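Local coordinates for protein response regulator aspartate phosphatase H (Bacillus subtilis, PDB 3Q15) that dephosphorylates the sporulation phosphotransferase Spo0F, also acts on the competence regulator ComA, and takes part in separating competence and sporulation in time, at residues Gln307-Glu312 and Arg317-Leu322; His296-Glu301 and Glu327-His332; Phe303-Ala308 and Arg340-Val345; Ser231-Gly236 and Leu267-Cys272. All blocks are in the same frame, centred on the assembly; numbering follows the deposited sequence.

Contact 1 (Gln307-Glu312 and Arg317-Leu322)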
# COMPACT_ATOMS: atom_id res chain seq x y z
N GLN A 307 16.40 -35.68 1.19
CA GLN A 307 17.06 -36.96 1.06
C GLN A 307 17.98 -36.96 -0.15
O GLN A 307 19.12 -37.43 -0.07
CB GLN A 307 16.04 -38.09 0.91
CG GLN A 307 15.31 -38.47 2.18
CD GLN A 307 14.47 -39.71 1.99
OE1 GLN A 307 14.11 -40.07 0.87
NE2 GLN A 307 14.15 -40.38 3.10
N ALA A 308 17.48 -36.44 -1.26
CA ALA A 308 18.17 -36.54 -2.54
C ALA A 308 19.42 -35.67 -2.61
O ALA A 308 20.44 -36.10 -3.16
CB ALA A 308 17.22 -36.19 -3.68
N VAL A 309 19.35 -34.47 -2.05
CA VAL A 309 20.42 -33.50 -2.21
C VAL A 309 21.51 -33.60 -1.14
O VAL A 309 22.66 -33.27 -1.39
CB VAL A 309 19.88 -32.05 -2.26
CG1 VAL A 309 19.49 -31.58 -0.88
CG2 VAL A 309 20.91 -31.12 -2.88
N TYR A 310 21.14 -34.07 0.06
CA TYR A 310 22.09 -34.21 1.16
C TYR A 310 22.62 -35.64 1.30
O TYR A 310 23.40 -35.93 2.21
CB TYR A 310 21.49 -33.72 2.48
CG TYR A 310 21.29 -32.23 2.52
CD1 TYR A 310 20.03 -31.67 2.35
CD2 TYR A 310 22.36 -31.37 2.72
CE1 TYR A 310 19.84 -30.30 2.37
CE2 TYR A 310 22.19 -30.00 2.74
CZ TYR A 310 20.92 -29.47 2.56
OH TYR A 310 20.74 -28.10 2.59
N LYS A 311 22.18 -36.52 0.41
CA LYS A 311 22.67 -37.90 0.37
C LYS A 311 24.16 -37.91 0.06
O LYS A 311 24.65 -37.03 -0.65
CB LYS A 311 21.89 -38.68 -0.69
CG LYS A 311 22.34 -40.11 -0.91
CD LYS A 311 21.46 -40.79 -1.96
CE LYS A 311 21.95 -42.21 -2.27
NZ LYS A 311 23.27 -42.22 -2.96
N GLU A 312 24.88 -38.89 0.59
CA GLU A 312 26.32 -39.00 0.35
C GLU A 312 26.64 -38.73 -1.12
O GLU A 312 27.47 -37.88 -1.44
CB GLU A 312 26.85 -40.37 0.76
CG GLU A 312 28.36 -40.50 0.63
CD GLU A 312 28.86 -41.91 0.91
OE1 GLU A 312 30.09 -42.11 0.97
OE2 GLU A 312 28.02 -42.82 1.07
N ARG A 317 18.73 -37.37 -10.40
CA ARG A 317 17.50 -37.71 -11.12
C ARG A 317 16.26 -37.38 -10.29
O ARG A 317 15.31 -36.78 -10.79
CB ARG A 317 17.49 -39.18 -11.55
CG ARG A 317 16.24 -39.59 -12.32
CD ARG A 317 16.33 -41.02 -12.82
NE ARG A 317 17.35 -41.17 -13.86
CZ ARG A 317 17.11 -41.07 -15.16
NH1 ARG A 317 15.89 -40.81 -15.59
NH2 ARG A 317 18.10 -41.22 -16.03
N LYS A 318 16.27 -37.78 -9.02
CA LYS A 318 15.17 -37.45 -8.13
C LYS A 318 14.98 -35.94 -8.07
O LYS A 318 13.86 -35.44 -8.11
CB LYS A 318 15.42 -38.00 -6.72
CG LYS A 318 14.21 -37.90 -5.79
CD LYS A 318 13.13 -38.90 -6.17
CE LYS A 318 11.98 -38.88 -5.17
NZ LYS A 318 10.99 -39.97 -5.43
N ILE A 319 16.10 -35.22 -7.97
CA ILE A 319 16.06 -33.76 -7.88
C ILE A 319 15.38 -33.15 -9.10
O ILE A 319 14.54 -32.25 -8.97
CB ILE A 319 17.48 -33.17 -7.73
CG1 ILE A 319 18.02 -33.45 -6.33
CG2 ILE A 319 17.47 -31.68 -8.01
CD1 ILE A 319 19.34 -32.78 -6.04
N HIS A 320 15.76 -33.64 -10.27
CA HIS A 320 15.19 -33.16 -11.53
C HIS A 320 13.69 -33.44 -11.62
O HIS A 320 12.94 -32.61 -12.10
CB HIS A 320 15.92 -33.81 -12.71
CG HIS A 320 15.25 -33.57 -14.03
ND1 HIS A 320 14.35 -34.45 -14.58
CD2 HIS A 320 15.35 -32.54 -14.90
CE1 HIS A 320 13.93 -33.98 -15.74
NE2 HIS A 320 14.52 -32.82 -15.96
N ASP A 321 13.27 -34.62 -11.16
CA ASP A 321 11.86 -34.98 -11.19
C ASP A 321 11.04 -34.09 -10.26
O ASP A 321 9.93 -33.69 -10.59
CB ASP A 321 11.66 -36.45 -10.83
CG ASP A 321 12.30 -37.39 -11.84
OD1 ASP A 321 12.85 -38.43 -11.41
OD2 ASP A 321 12.24 -37.10 -13.06
N LEU A 322 11.59 -33.80 -9.08
CA LEU A 322 10.91 -32.96 -8.10
C LEU A 322 10.79 -31.52 -8.59
O LEU A 322 9.72 -30.92 -8.52
CB LEU A 322 11.62 -33.01 -6.75
CG LEU A 322 11.54 -34.35 -6.02
CD1 LEU A 322 12.60 -34.44 -4.92
CD2 LEU A 322 10.14 -34.57 -5.47
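A308 and V309 meet I319, with K318 alongside, in a buried apolar contact between helix 299-310, near its C-terminal end, and the beginning of helix 316-328. The backbones come close, with 6.4 Å between the CA atoms of A308 and I319, and the small methyl of A308 permits this. That methyl is turned toward the partner helix and lies 3.9 Å from I319 CG1. It also meets the first carbons of K318, whose CB is 4.0 Å away. The K318 chain starts out toward A308, then bends at its second torsion (chi2 73°) and carries its amine off, so that only aliphatic carbon takes part. The two helices run in opposite senses and are joined by a short turn, forming a helical hairpin of the kind from which the all-helical TPR domain of this protein is built. Within the turn, D315 ties the two arms together: its backbone is hydrogen-bonded to that of A308, while its OD2 accepts from the backbone N of K318. Further along the interface I319 reaches on to V309. Its CG1 lies beside the backbone N and the chain is extended beyond it (chi2 -174°), which puts CD1 3.9 Å from both V309 CB and V309 CG2, the two side chains crossing at a slant. V309 also packs on A342 and V345 of helix 332-348, while I319 touches F305.

Contact 2 (His296-Glu301 and Glu327-His332); sequences HKFYKE and EKKNLH
F298, in the loop that leads into helix 299-310, puts its ring against K329 and L331 just past the end of helix 316-328, L331 being the N-cap of helix 332-348. F298 itself occupies the N-cap position of its helix, and its CG stands anti to its own carbonyl carbon (chi1 -64°), which directs the ring across the gap. L331 CD1 sits almost exactly above the centre of one face of the F298 ring, 3.7 Å from the centroid and only 4° off the ring normal, a nearly ideal CH-pi contact. Its distances to the six ring carbons are accordingly almost equal. K329 approaches the same ring at a slant: its CD is 3.6 Å from both F298 CE1 and F298 CZ, and the chain bends at its last torsion, where NZ makes a weak hydrogen bond with Y325 OH. The next turn of the first segment brings E301, buried against Y325 and F326 and in a salt bridge with its sequence neighbour K300, with 3.6 Å between K300 NZ and E301 OE1. Both partners of F298 flank N330, the C-prime residue of a Schellman motif: with N330 at positive phi, the helix ends as L331 N bonds to F326 O and N330 N to E327 O. Cutting F298 back to an alanine here would probably leave L331 CD1 without its ring and K329 CD without its aromatic neighbour. Chemically the grip across this surface contact rests on dispersion and CH-pi attraction, with the lysine contributing carbon to it.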
# COMPACT_ATOMS: atom_id res chain seq x y z
N HIS A 296 -2.83 -31.37 1.99
CA HIS A 296 -2.83 -30.45 0.86
C HIS A 296 -1.46 -29.79 0.71
O HIS A 296 -1.25 -28.97 -0.17
CB HIS A 296 -3.91 -29.38 1.04
CG HIS A 296 -5.30 -29.93 1.09
ND1 HIS A 296 -6.01 -30.25 -0.04
CD2 HIS A 296 -6.11 -30.20 2.14
CE1 HIS A 296 -7.20 -30.71 0.31
NE2 HIS A 296 -7.29 -30.69 1.63
N LYS A 297 -0.53 -30.16 1.59
CA LYS A 297 0.81 -29.58 1.55
C LYS A 297 1.76 -30.42 0.70
O LYS A 297 1.41 -31.51 0.24
CB LYS A 297 1.37 -29.43 2.97
CG LYS A 297 0.81 -28.23 3.73
CD LYS A 297 1.19 -26.92 3.05
CE LYS A 297 0.68 -25.72 3.83
NZ LYS A 297 1.31 -25.60 5.18
N PHE A 298 2.96 -29.90 0.49
CA PHE A 298 3.95 -30.59 -0.31
C PHE A 298 5.18 -30.98 0.51
O PHE A 298 6.26 -31.20 -0.04
CB PHE A 298 4.35 -29.73 -1.51
CG PHE A 298 3.22 -29.48 -2.48
CD1 PHE A 298 2.99 -30.34 -3.54
CD2 PHE A 298 2.39 -28.39 -2.32
CE1 PHE A 298 1.96 -30.11 -4.43
CE2 PHE A 298 1.35 -28.15 -3.20
CZ PHE A 298 1.13 -29.01 -4.26
N TYR A 299 5.02 -31.09 1.83
CA TYR A 299 6.14 -31.50 2.68
C TYR A 299 6.71 -32.84 2.24
O TYR A 299 7.89 -33.13 2.46
CB TYR A 299 5.72 -31.53 4.16
CG TYR A 299 5.53 -30.14 4.74
CD1 TYR A 299 6.62 -29.34 5.05
CD2 TYR A 299 4.26 -29.63 4.94
CE1 TYR A 299 6.45 -28.07 5.56
CE2 TYR A 299 4.08 -28.35 5.45
CZ TYR A 299 5.18 -27.58 5.76
OH TYR A 299 5.00 -26.31 6.27
N LYS A 300 5.88 -33.65 1.59
CA LYS A 300 6.34 -34.92 1.04
C LYS A 300 7.45 -34.69 0.03
O LYS A 300 8.46 -35.40 0.02
CB LYS A 300 5.18 -35.68 0.40
CG LYS A 300 5.50 -37.15 0.11
CD LYS A 300 4.25 -37.93 -0.30
CE LYS A 300 3.83 -37.58 -1.72
NZ LYS A 300 4.87 -37.98 -2.71
N GLU A 301 7.26 -33.69 -0.83
CA GLU A 301 8.24 -33.39 -1.88
C GLU A 301 9.47 -32.68 -1.33
O GLU A 301 10.58 -32.86 -1.83
CB GLU A 301 7.59 -32.56 -2.99
CG GLU A 301 6.79 -33.37 -4.01
CD GLU A 301 5.45 -33.83 -3.48
OE1 GLU A 301 4.83 -34.71 -4.12
OE2 GLU A 301 5.01 -33.32 -2.43
N GLU A 327 7.69 -27.23 -11.01
CA GLU A 327 7.49 -26.38 -12.19
C GLU A 327 6.07 -26.52 -12.70
O GLU A 327 5.42 -25.54 -13.06
CB GLU A 327 8.47 -26.77 -13.30
CG GLU A 327 9.71 -25.89 -13.38
CD GLU A 327 9.42 -24.52 -13.95
OE1 GLU A 327 10.27 -23.62 -13.81
OE2 GLU A 327 8.34 -24.34 -14.55
N LYS A 328 5.58 -27.76 -12.72
CA LYS A 328 4.26 -28.06 -13.26
C LYS A 328 3.16 -27.35 -12.48
O LYS A 328 2.27 -26.73 -13.06
CB LYS A 328 4.03 -29.57 -13.29
CG LYS A 328 3.21 -30.05 -14.48
CD LYS A 328 3.31 -31.57 -14.64
CE LYS A 328 2.68 -32.04 -15.94
NZ LYS A 328 2.87 -33.50 -16.15
N LYS A 329 3.21 -27.45 -11.15
CA LYS A 329 2.20 -26.82 -10.31
C LYS A 329 2.53 -25.36 -10.00
O LYS A 329 1.96 -24.77 -9.08
CB LYS A 329 2.01 -27.61 -9.01
CG LYS A 329 1.20 -28.88 -9.18
CD LYS A 329 0.91 -29.53 -7.84
CE LYS A 329 -0.20 -30.56 -7.97
NZ LYS A 329 0.14 -31.64 -8.93
N ASN A 330 3.45 -24.78 -10.77
CA ASN A 330 3.87 -23.40 -10.56
C ASN A 330 4.25 -23.09 -9.12
O ASN A 330 3.82 -22.08 -8.56
CB ASN A 330 2.80 -22.42 -11.04
CG ASN A 330 2.62 -22.44 -12.55
OD1 ASN A 330 3.33 -21.73 -13.28
ND2 ASN A 330 1.68 -23.24 -13.03
N LEU A 331 5.03 -23.98 -8.51
CA LEU A 331 5.50 -23.77 -7.15
C LEU A 331 6.91 -23.19 -7.17
O LEU A 331 7.88 -23.84 -6.77
CB LEU A 331 5.49 -25.09 -6.37
CG LEU A 331 4.12 -25.76 -6.25
CD1 LEU A 331 4.24 -27.17 -5.69
CD2 LEU A 331 3.19 -24.91 -5.39
N HIS A 332 7.02 -21.95 -7.64
CA HIS A 332 8.32 -21.34 -7.89
C HIS A 332 9.09 -21.01 -6.61
O HIS A 332 10.32 -20.99 -6.61
CB HIS A 332 8.18 -20.11 -8.79
CG HIS A 332 7.54 -20.41 -10.11
ND1 HIS A 332 8.07 -21.31 -11.01
CD2 HIS A 332 6.40 -19.94 -10.68
CE1 HIS A 332 7.30 -21.37 -12.07
NE2 HIS A 332 6.28 -20.55 -11.90

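Contact 3 (Phe303-Ala308 and Arg340-Val345)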
# COMPACT_ATOMS: atom_id res chain seq x y z
N PHE A 303 10.57 -33.21 1.77
CA PHE A 303 11.30 -34.27 2.45
C PHE A 303 12.13 -35.05 1.45
O PHE A 303 13.31 -35.32 1.69
CB PHE A 303 10.36 -35.22 3.19
CG PHE A 303 10.01 -34.76 4.58
CD1 PHE A 303 10.99 -34.65 5.55
CD2 PHE A 303 8.70 -34.47 4.92
CE1 PHE A 303 10.68 -34.24 6.84
CE2 PHE A 303 8.38 -34.05 6.21
CZ PHE A 303 9.37 -33.94 7.17
N LEU A 304 11.51 -35.42 0.33
CA LEU A 304 12.20 -36.20 -0.68
C LEU A 304 13.39 -35.44 -1.26
O LEU A 304 14.41 -36.03 -1.61
CB LEU A 304 11.24 -36.62 -1.79
CG LEU A 304 10.18 -37.64 -1.37
CD1 LEU A 304 9.17 -37.88 -2.48
CD2 LEU A 304 10.85 -38.95 -0.94
N PHE A 305 13.26 -34.12 -1.36
CA PHE A 305 14.36 -33.30 -1.87
C PHE A 305 15.54 -33.28 -0.90
O PHE A 305 16.70 -33.31 -1.33
CB PHE A 305 13.91 -31.87 -2.16
CG PHE A 305 15.01 -31.01 -2.72
CD1 PHE A 305 15.28 -31.01 -4.08
CD2 PHE A 305 15.78 -30.23 -1.88
CE1 PHE A 305 16.30 -30.24 -4.60
CE2 PHE A 305 16.81 -29.45 -2.40
CZ PHE A 305 17.06 -29.45 -3.76
N LEU A 306 15.25 -33.23 0.39
CA LEU A 306 16.29 -33.27 1.41
C LEU A 306 17.10 -34.55 1.30
O LEU A 306 18.33 -34.52 1.32
CB LEU A 306 15.68 -33.17 2.81
CG LEU A 306 15.23 -31.79 3.26
CD1 LEU A 306 14.85 -31.82 4.73
CD2 LEU A 306 16.33 -30.78 3.01
N GLN A 307 16.40 -35.68 1.19
CA GLN A 307 17.06 -36.96 1.06
C GLN A 307 17.98 -36.96 -0.15
O GLN A 307 19.12 -37.43 -0.07
CB GLN A 307 16.04 -38.09 0.91
CG GLN A 307 15.31 -38.47 2.18
CD GLN A 307 14.47 -39.71 1.99
OE1 GLN A 307 14.11 -40.07 0.87
NE2 GLN A 307 14.15 -40.38 3.10
N ALA A 308 17.48 -36.44 -1.26
CA ALA A 308 18.17 -36.54 -2.54
C ALA A 308 19.42 -35.67 -2.61
O ALA A 308 20.44 -36.10 -3.16
CB ALA A 308 17.22 -36.19 -3.68
N ARG A 340 18.43 -23.32 -4.19
CA ARG A 340 19.41 -22.64 -3.35
C ARG A 340 20.23 -23.69 -2.62
O ARG A 340 21.46 -23.62 -2.58
CB ARG A 340 18.72 -21.71 -2.35
CG ARG A 340 18.28 -20.37 -2.93
CD ARG A 340 17.60 -19.52 -1.86
NE ARG A 340 17.14 -18.22 -2.34
CZ ARG A 340 17.85 -17.10 -2.24
NH1 ARG A 340 19.05 -17.12 -1.69
NH2 ARG A 340 17.35 -15.95 -2.69
N SER A 341 19.55 -24.66 -2.04
CA SER A 341 20.21 -25.73 -1.30
C SER A 341 21.15 -26.51 -2.20
O SER A 341 22.32 -26.69 -1.88
CB SER A 341 19.19 -26.65 -0.65
OG SER A 341 18.27 -25.90 0.13
N ALA A 342 20.62 -26.98 -3.33
CA ALA A 342 21.41 -27.78 -4.27
C ALA A 342 22.70 -27.06 -4.68
O ALA A 342 23.76 -27.67 -4.77
CB ALA A 342 20.58 -28.14 -5.50
N ALA A 343 22.60 -25.75 -4.92
CA ALA A 343 23.76 -24.96 -5.32
C ALA A 343 24.83 -24.98 -4.23
O ALA A 343 26.02 -25.06 -4.53
CB ALA A 343 23.36 -23.54 -5.64
N ALA A 344 24.41 -24.89 -2.98
CA ALA A 344 25.34 -24.88 -1.85
C ALA A 344 25.99 -26.25 -1.66
O ALA A 344 27.19 -26.35 -1.39
CB ALA A 344 24.63 -24.45 -0.58
N VAL A 345 25.20 -27.31 -1.81
CA VAL A 345 25.72 -28.66 -1.69
C VAL A 345 26.79 -28.94 -2.74
O VAL A 345 27.85 -29.46 -2.43
CB VAL A 345 24.59 -29.72 -1.79
CG1 VAL A 345 25.18 -31.13 -1.85
CG2 VAL A 345 23.63 -29.58 -0.63
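F305 and A342 mark the closest approach of the two backbones, their CA atoms 9.3 Å apart, where helix 299-310 and helix 332-348 run in broadly the same direction. A gap of that size needs a long side chain to bridge it, and F305 supplies one. Its CG is anti to the backbone N (chi1 -179°), and the ring extends across the space to present its rim to the other helix. Two atoms at that rim do the touching: CE2 lies 4.1 Å from S341 CB and CZ lies 4.1 Å from A342 CB, with both partner carbons near the plane of the ring. An aromatic edge thus fits against two small consecutive residues, while the S341 hydroxyl is occupied by a hydrogen bond to A337 O one turn earlier in its own helix. Segment 340-345 belongs to the predicted sixth TPR, so the contact joins that repeat to the helix pair preceding it. Other helices complete the surroundings: S341 also touches W269 of helix 260-273, L306 packs on F265 of that same helix, A342 meets F358 of helix 352-372, and R340 packs on L363 of the second subunit.

Contact 4 (Ser231-Gly236 and Leu267-Cys272); sequences SYDRSG and LSWTLC
D233 of helix 218-235 faces T270 and W269 of helix 260-273, and it has the most surface buried of the three. Its carboxylate carbon lies anti to the backbone N (chi1 -180°), which carries the two oxygens across to the other helix. OD1 stands 2.9 Å from T270 OG1 and 3.3 Å from T270 CG2, so it meets both branches of the threonine, whose hydroxyl has a hydrogen bond to G266 O. OD2, on the W269 side, is 4.0 Å from W269 CE3, with the carboxylate and indole planes 72° apart, and it forms a salt bridge with K273 NZ. K273 in turn makes a cation-pi contact with W269, so acid, base and aromatic ring form one cluster. The helices run in the same general direction and belong to the predicted repeats TPR 4 and TPR 5, consistent with the stacking of successive repeats in a TPR array. Exchanging D233 for a leucine would probably leave K273 NZ without its charged mate and put methyls where OD1 now lies beside T270 OG1. A polar side chain, not an apolar one, thus fills this point between the two helices, and K273 probably offsets its charge beside the indole.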
# COMPACT_ATOMS: atom_id res chain seq x y z
N SER A 231 13.06 -18.79 12.89
CA SER A 231 13.69 -17.49 12.99
C SER A 231 15.19 -17.64 13.26
O SER A 231 16.01 -17.02 12.59
CB SER A 231 13.03 -16.66 14.10
OG SER A 231 13.59 -15.35 14.16
N TYR A 232 15.52 -18.46 14.26
CA TYR A 232 16.91 -18.75 14.59
C TYR A 232 17.63 -19.45 13.45
O TYR A 232 18.79 -19.16 13.16
CB TYR A 232 17.00 -19.62 15.85
CG TYR A 232 16.82 -18.88 17.16
CD1 TYR A 232 15.82 -19.25 18.04
CD2 TYR A 232 17.66 -17.84 17.52
CE1 TYR A 232 15.65 -18.59 19.25
CE2 TYR A 232 17.50 -17.17 18.73
CZ TYR A 232 16.49 -17.56 19.59
OH TYR A 232 16.32 -16.91 20.79
N ASP A 233 16.94 -20.39 12.81
CA ASP A 233 17.53 -21.12 11.69
C ASP A 233 17.94 -20.16 10.60
O ASP A 233 19.00 -20.31 9.99
CB ASP A 233 16.55 -22.16 11.13
CG ASP A 233 17.14 -22.94 9.97
OD1 ASP A 233 18.29 -23.44 10.09
OD2 ASP A 233 16.46 -23.07 8.93
N ARG A 234 17.10 -19.16 10.34
CA ARG A 234 17.36 -18.21 9.27
C ARG A 234 18.32 -17.09 9.68
O ARG A 234 18.98 -16.50 8.83
CB ARG A 234 16.04 -17.63 8.73
CG ARG A 234 15.26 -18.62 7.88
CD ARG A 234 13.95 -18.04 7.38
NE ARG A 234 13.02 -17.79 8.47
CZ ARG A 234 11.76 -17.39 8.30
NH1 ARG A 234 11.29 -17.19 7.08
NH2 ARG A 234 10.98 -17.19 9.36
N SER A 235 18.40 -16.81 10.98
CA SER A 235 19.32 -15.80 11.48
C SER A 235 20.74 -16.36 11.63
O SER A 235 21.70 -15.61 11.80
CB SER A 235 18.83 -15.22 12.81
OG SER A 235 18.71 -16.23 13.79
N GLY A 236 20.86 -17.68 11.56
CA GLY A 236 22.15 -18.34 11.60
C GLY A 236 22.53 -18.95 12.93
O GLY A 236 23.69 -19.29 13.15
N LEU A 267 13.42 -29.07 11.35
CA LEU A 267 14.47 -29.74 12.10
C LEU A 267 15.44 -30.44 11.15
O LEU A 267 16.66 -30.29 11.28
CB LEU A 267 13.85 -30.75 13.07
CG LEU A 267 14.80 -31.51 14.01
CD1 LEU A 267 15.73 -30.55 14.74
CD2 LEU A 267 14.00 -32.34 15.01
N SER A 268 14.91 -31.18 10.19
CA SER A 268 15.74 -31.93 9.24
C SER A 268 16.60 -31.01 8.38
O SER A 268 17.81 -31.20 8.27
CB SER A 268 14.87 -32.82 8.35
OG SER A 268 14.22 -33.82 9.12
N TRP A 269 15.97 -30.01 7.77
CA TRP A 269 16.69 -29.07 6.92
C TRP A 269 17.82 -28.41 7.71
O TRP A 269 18.95 -28.32 7.23
CB TRP A 269 15.73 -28.00 6.39
CG TRP A 269 16.32 -27.13 5.33
CD1 TRP A 269 17.28 -27.48 4.41
CD2 TRP A 269 16.00 -25.76 5.06
NE1 TRP A 269 17.56 -26.42 3.59
CE2 TRP A 269 16.80 -25.35 3.97
CE3 TRP A 269 15.12 -24.84 5.64
CZ2 TRP A 269 16.73 -24.05 3.45
CZ3 TRP A 269 15.06 -23.56 5.12
CH2 TRP A 269 15.86 -23.18 4.04
N THR A 270 17.50 -27.95 8.91
CA THR A 270 18.49 -27.29 9.76
C THR A 270 19.65 -28.21 10.09
O THR A 270 20.81 -27.79 10.09
CB THR A 270 17.86 -26.79 11.08
OG1 THR A 270 16.79 -25.88 10.78
CG2 THR A 270 18.89 -26.08 11.93
N LEU A 271 19.34 -29.47 10.37
CA LEU A 271 20.37 -30.44 10.69
C LEU A 271 21.25 -30.73 9.48
O LEU A 271 22.46 -30.91 9.61
CB LEU A 271 19.74 -31.73 11.21
CG LEU A 271 19.19 -31.64 12.64
CD1 LEU A 271 18.49 -32.93 13.05
CD2 LEU A 271 20.31 -31.29 13.61
N CYS A 272 20.65 -30.75 8.29
CA CYS A 272 21.39 -30.99 7.06
C CYS A 272 22.35 -29.84 6.75
O CYS A 272 23.49 -30.07 6.35
CB CYS A 272 20.43 -31.19 5.88
SG CYS A 272 19.54 -32.76 5.90

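Overall arrangement
From the N terminus, contact 4 comes first: it closes a loop holding helix 238-255 and is complete before the other three open. These all start from helix 299-310 or the loop before it. Contact 2 closes the long loop back to the end of helix 316-328, and contact 1, the short hairpin between the same two helices, nests inside it. Contact 3 opens on the same helix as contact 1, sharing Q307 and A308, but goes on to helix 332-348 and so crosses contact 2. Contact 4 is joined to this group by Y310 packing on C272 and L306 on W269, linking the predicted TPR 5 to the helices that follow.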